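Local coordinates for gram-positive cocci surface proteins LPxTG domain-containing protein (Streptococcus pneumoniae, PDB 3NZ3) that probably binds mucin through this elongated all-beta domain of a cell-wall-anchored surface protein, consistent with a role in adhesion, at residues T21-V32 / S98-D108. Numbering follows the deposited sequence.
Sequences TITRIIHYVDKV and SSDKEITVRYD. With SO4 (sulfate ion), chain C.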
loop_
_atom_site.group_PDB
_atom_site.type_symbol
_atom_site.label_atom_id
_atom_site.label_comp_id
_atom_site.label_asym_id
_atom_site.label_seq_id
_atom_site.Cartn_x
_atom_site.Cartn_y
_atom_site.Cartn_z
ATOM N N THR A 21 7.761 7.013 -0.852
ATOM C CA THR A 21 7.122 5.741 -0.527
ATOM C C THR A 21 5.614 5.945 -0.408
ATOM O O THR A 21 5.146 6.885 0.245
ATOM C CB THR A 21 7.710 5.119 0.756
ATOM O OG1 THR A 21 9.131 5.002 0.613
ATOM C CG2 THR A 21 7.118 3.728 1.026
ATOM N N ILE A 22 4.874 5.067 -1.078
ATOM C CA ILE A 22 3.416 5.039 -1.031
ATOM C C ILE A 22 3.017 3.671 -0.489
ATOM O O ILE A 22 3.479 2.642 -0.991
ATOM C CB ILE A 22 2.797 5.287 -2.429
ATOM C CG1 ILE A 22 3.375 6.575 -3.040
ATOM C CG2 ILE A 22 1.274 5.392 -2.334
ATOM C CD1 ILE A 22 3.190 6.698 -4.528
ATOM N N THR A 23 2.173 3.667 0.541
ATOM C CA THR A 23 1.928 2.453 1.318
ATOM C C THR A 23 0.440 2.096 1.423
ATOM O O THR A 23 -0.414 2.967 1.633
ATOM C CB THR A 23 2.538 2.582 2.740
ATOM O OG1 THR A 23 3.907 2.998 2.645
ATOM C CG2 THR A 23 2.480 1.252 3.494
ATOM N N ARG A 24 0.143 0.808 1.259
ATOM C CA ARG A 24 -1.173 0.283 1.579
ATOM C C ARG A 24 -1.104 -0.579 2.833
ATOM O O ARG A 24 -0.269 -1.488 2.944
ATOM C CB ARG A 24 -1.762 -0.525 0.421
ATOM C CG ARG A 24 -3.155 -1.096 0.734
ATOM C CD ARG A 24 -3.843 -1.644 -0.512
ATOM N NE ARG A 24 -3.271 -2.916 -0.950
ATOM C CZ ARG A 24 -3.683 -3.600 -2.015
ATOM N NH1 ARG A 24 -4.685 -3.142 -2.765
ATOM N NH2 ARG A 24 -3.097 -4.748 -2.328
ATOM N N ILE A 25 -1.991 -0.286 3.774
ATOM C CA ILE A 25 -2.128 -1.109 4.969
ATOM C C ILE A 25 -3.469 -1.828 4.956
ATOM O O ILE A 25 -4.520 -1.220 4.695
ATOM C CB ILE A 25 -1.973 -0.278 6.261
ATOM C CG1 ILE A 25 -0.597 0.405 6.282
ATOM C CG2 ILE A 25 -2.156 -1.164 7.503
ATOM C CD1 ILE A 25 -0.425 1.465 7.365
ATOM N N ILE A 26 -3.431 -3.128 5.235
ATOM C CA ILE A 26 -4.652 -3.897 5.382
ATOM C C ILE A 26 -4.815 -4.260 6.855
ATOM O O ILE A 26 -3.893 -4.809 7.471
ATOM C CB ILE A 26 -4.652 -5.166 4.496
ATOM C CG1 ILE A 26 -4.204 -4.815 3.072
ATOM C CG2 ILE A 26 -6.046 -5.826 4.496
ATOM C CD1 ILE A 26 -3.870 -6.014 2.200
ATOM N N HIS A 27 -5.970 -3.913 7.414
ATOM C CA HIS A 27 -6.331 -4.281 8.783
ATOM C C HIS A 27 -7.344 -5.413 8.747
ATOM O O HIS A 27 -8.141 -5.515 7.806
ATOM C CB HIS A 27 -6.963 -3.113 9.540
ATOM C CG HIS A 27 -6.127 -1.873 9.577
ATOM N ND1 HIS A 27 -4.976 -1.770 10.329
ATOM C CD2 HIS A 27 -6.297 -0.669 8.979
ATOM C CE1 HIS A 27 -4.467 -0.559 10.184
ATOM N NE2 HIS A 27 -5.249 0.129 9.371
ATOM N N TYR A 28 -7.320 -6.243 9.787
ATOM C CA TYR A 28 -8.236 -7.378 9.918
ATOM C C TYR A 28 -8.902 -7.283 11.282
ATOM O O TYR A 28 -8.235 -7.428 12.311
ATOM C CB TYR A 28 -7.477 -8.700 9.789
ATOM C CG TYR A 28 -6.757 -8.859 8.469
ATOM C CD1 TYR A 28 -5.449 -8.404 8.305
ATOM C CD2 TYR A 28 -7.390 -9.452 7.380
ATOM C CE1 TYR A 28 -4.781 -8.541 7.079
ATOM C CE2 TYR A 28 -6.738 -9.598 6.156
ATOM C CZ TYR A 28 -5.433 -9.134 6.013
ATOM O OH TYR A 28 -4.787 -9.279 4.806
ATOM N N VAL A 29 -10.210 -7.021 11.292
ATOM C CA VAL A 29 -10.918 -6.765 12.548
ATOM C C VAL A 29 -12.187 -7.601 12.726
ATOM O O VAL A 29 -12.759 -8.122 11.764
ATOM C CB VAL A 29 -11.267 -5.254 12.743
ATOM C CG1 VAL A 29 -10.019 -4.363 12.623
ATOM C CG2 VAL A 29 -12.346 -4.798 11.762
ATOM N N ASP A 30 -12.616 -7.722 13.977
ATOM C CA ASP A 30 -13.931 -8.262 14.287
ATOM C C ASP A 30 -14.980 -7.238 13.838
ATOM O O ASP A 30 -14.913 -6.065 14.216
ATOM C CB ASP A 30 -14.029 -8.531 15.791
ATOM C CG ASP A 30 -15.318 -9.224 16.190
ATOM O OD1 ASP A 30 -16.403 -8.664 15.953
ATOM O OD2 ASP A 30 -15.239 -10.326 16.766
ATOM N N LYS A 31 -15.937 -7.689 13.024
ATOM C CA LYS A 31 -17.003 -6.825 12.484
ATOM C C LYS A 31 -17.716 -5.999 13.556
ATOM O O LYS A 31 -18.059 -4.839 13.321
ATOM C CB LYS A 31 -18.037 -7.657 11.704
ATOM C CG LYS A 31 -19.040 -6.812 10.908
ATOM C CD LYS A 31 -20.164 -7.652 10.346
ATOM C CE LYS A 31 -21.186 -6.780 9.613
ATOM N NZ LYS A 31 -22.356 -7.591 9.183
ATOM N N VAL A 32 -17.932 -6.601 14.727
ATOM C CA VAL A 32 -18.707 -5.972 15.803
ATOM C C VAL A 32 -17.832 -5.192 16.790
ATOM O O VAL A 32 -18.082 -4.010 17.058
ATOM C CB VAL A 32 -19.568 -7.027 16.566
ATOM C CG1 VAL A 32 -20.219 -6.417 17.808
ATOM C CG2 VAL A 32 -20.630 -7.623 15.647
ATOM N N SER A 98 -0.490 8.081 -6.934
ATOM C CA SER A 98 -1.216 7.274 -5.945
ATOM C C SER A 98 -1.094 7.855 -4.533
ATOM O O SER A 98 -0.058 8.421 -4.172
ATOM C CB SER A 98 -0.719 5.823 -5.952
ATOM O OG SER A 98 -0.818 5.241 -7.241
ATOM N N SER A 99 -2.163 7.728 -3.750
ATOM C CA SER A 99 -2.127 8.074 -2.328
ATOM C C SER A 99 -2.036 6.803 -1.480
ATOM O O SER A 99 -2.337 5.710 -1.964
ATOM C CB SER A 99 -3.361 8.896 -1.932
ATOM O OG SER A 99 -4.457 8.068 -1.561
ATOM N N ASP A 100 -1.608 6.952 -0.227
ATOM C CA ASP A 100 -1.614 5.850 0.732
ATOM C C ASP A 100 -3.033 5.314 0.868
ATOM O O ASP A 100 -4.001 6.064 0.721
ATOM C CB ASP A 100 -1.114 6.305 2.103
ATOM C CG ASP A 100 0.357 6.689 2.104
ATOM O OD1 ASP A 100 1.125 6.215 1.238
ATOM O OD2 ASP A 100 0.754 7.463 2.998
ATOM N N LYS A 101 -3.154 4.015 1.121
ATOM C CA LYS A 101 -4.465 3.396 1.279
ATOM C C LYS A 101 -4.514 2.546 2.543
ATOM O O LYS A 101 -3.497 2.000 2.985
ATOM C CB LYS A 101 -4.830 2.535 0.059
ATOM C CG LYS A 101 -5.044 3.293 -1.242
ATOM C CD LYS A 101 -6.431 3.923 -1.333
ATOM C CE LYS A 101 -6.658 4.557 -2.703
ATOM N NZ LYS A 101 -6.538 3.577 -3.841
ATOM N N GLU A 102 -5.706 2.465 3.124
ATOM C CA GLU A 102 -5.986 1.567 4.229
ATOM C C GLU A 102 -7.239 0.784 3.874
ATOM O O GLU A 102 -8.234 1.356 3.419
ATOM C CB GLU A 102 -6.175 2.338 5.534
ATOM C CG GLU A 102 -4.879 2.846 6.146
ATOM C CD GLU A 102 -5.096 3.666 7.407
ATOM O OE1 GLU A 102 -6.046 3.371 8.167
ATOM O OE2 GLU A 102 -4.307 4.608 7.636
ATOM N N ILE A 103 -7.169 -0.531 4.040
ATOM C CA ILE A 103 -8.301 -1.411 3.782
ATOM C C ILE A 103 -8.568 -2.206 5.056
ATOM O O ILE A 103 -7.636 -2.687 5.703
ATOM C CB ILE A 103 -8.024 -2.343 2.573
ATOM C CG1 ILE A 103 -7.871 -1.510 1.290
ATOM C CG2 ILE A 103 -9.136 -3.390 2.405
ATOM C CD1 ILE A 103 -7.453 -2.295 0.070
ATOM N N THR A 104 -9.839 -2.315 5.429
ATOM C CA THR A 104 -10.231 -3.104 6.592
ATOM C C THR A 104 -11.057 -4.301 6.149
ATOM O O THR A 104 -12.106 -4.157 5.512
ATOM C CB THR A 104 -11.001 -2.253 7.626
ATOM O OG1 THR A 104 -10.153 -1.199 8.105
ATOM C CG2 THR A 104 -11.455 -3.105 8.810
ATOM N N VAL A 105 -10.545 -5.485 6.454
ATOM C CA VAL A 105 -11.252 -6.731 6.223
ATOM C C VAL A 105 -11.959 -7.082 7.531
ATOM O O VAL A 105 -11.341 -7.063 8.599
ATOM C CB VAL A 105 -10.266 -7.858 5.809
ATOM C CG1 VAL A 105 -10.981 -9.192 5.633
ATOM C CG2 VAL A 105 -9.515 -7.474 4.524
ATOM N N ARG A 106 -13.253 -7.391 7.448
ATOM C CA ARG A 106 -14.067 -7.630 8.645
ATOM C C ARG A 106 -14.551 -9.069 8.769
ATOM O O ARG A 106 -15.111 -9.637 7.822
ATOM C CB ARG A 106 -15.251 -6.658 8.699
ATOM C CG ARG A 106 -14.843 -5.242 9.051
ATOM C CD ARG A 106 -15.986 -4.256 8.951
ATOM N NE ARG A 106 -15.544 -2.919 9.353
ATOM C CZ ARG A 106 -15.048 -2.003 8.520
ATOM N NH1 ARG A 106 -14.923 -2.264 7.225
ATOM N NH2 ARG A 106 -14.670 -0.818 8.988
ATOM N N TYR A 107 -14.325 -9.643 9.953
ATOM C CA TYR A 107 -14.760 -10.995 10.285
ATOM C C TYR A 107 -15.872 -10.933 11.321
ATOM O O TYR A 107 -15.781 -10.205 12.322
ATOM C CB TYR A 107 -13.611 -11.831 10.860
ATOM C CG TYR A 107 -12.449 -12.095 9.925
ATOM C CD1 TYR A 107 -11.516 -11.098 9.639
ATOM C CD2 TYR A 107 -12.256 -13.357 9.363
ATOM C CE1 TYR A 107 -10.430 -11.343 8.787
ATOM C CE2 TYR A 107 -11.176 -13.614 8.518
ATOM C CZ TYR A 107 -10.267 -12.598 8.237
ATOM O OH TYR A 107 -9.197 -12.842 7.405
ATOM N N ASP A 108 -16.922 -11.705 11.085
ATOM C CA ASP A 108 -18.013 -11.792 12.040
ATOM C C ASP A 108 -17.968 -13.179 12.674
ATOM O O ASP A 108 -17.764 -14.172 11.978
ATOM C CB ASP A 108 -19.344 -11.549 11.332
ATOM C CG ASP A 108 -20.420 -11.000 12.263
ATOM O OD1 ASP A 108 -20.113 -10.644 13.424
ATOM O OD2 ASP A 108 -21.583 -10.925 11.819
HETATM S S SO4 C . -5.909 6.498 -6.125
HETATM O O1 SO4 C . -4.824 7.113 -5.368
HETATM O O2 SO4 C . -5.592 5.096 -6.376
HETATM O O3 SO4 C . -7.147 6.591 -5.357
HETATM O O4 SO4 C . -6.082 7.180 -7.403
HETATM O O HOH W 1 3.907 5.782 2.650
HETATM O O HOH W 2 2.580 8.644 0.854
HETATM O O HOH W 3 -18.208 -10.601 15.521
#
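Y28 and Y107 lie side by side and point the same way on the inner face of two parallel strands, with CD2 of Y28 arriving in the plane of the Y107 ring, at its edge, 3.8 Å from CE1. The same CD2 sits 3.6 Å from V105 CB. Further along this face, the side chains of I26 and V105 cross at an angle, CG2 meeting CG2 at 3.8 Å, and R24, its CG anti to the backbone N (chi1 180°) and extended through chi2, carries CD to 3.7 Å from I103 CD1. Strands 68-74 and 88-94 cover this row of side chains, W70, V73 and V89 among them, while the hydroxyl of Y107 bonds to G76 O, NE of R24 to the Q43 side chain and NH1 to the backbone carbonyl of E90. Backbone bonds alternate between the strands from K101 N to K31 N, so 101-107 pairs in parallel with 21-30 and forms one edge of the four-stranded sheet in this Ig-like, mucin-binding domain. On the other face, the H27 ring presents its edge to E102, with NE2 3.5 Å from OE1 and the carboxylate turned 83° to the ring; I25 CG2 lies against one ring face, and ND1 bonds to D40. V29 CG1 is anti to the carbonyl carbon (chi1 -54°), which leaves CG2 between N and the carbonyl carbon, 3.5 Å from T104 CG2. Before the strand pairing starts, D100 OD1 takes the place of a backbone carbonyl and accepts a hydrogen bond from T23 N at 2.8 Å, from above the carboxylate plane. At the far end D30 OD1 accepts one from V32 N in an Asx turn, a water joins that oxygen to D108 OD1, and OD2 is bonded to the Y81 hydroxyl.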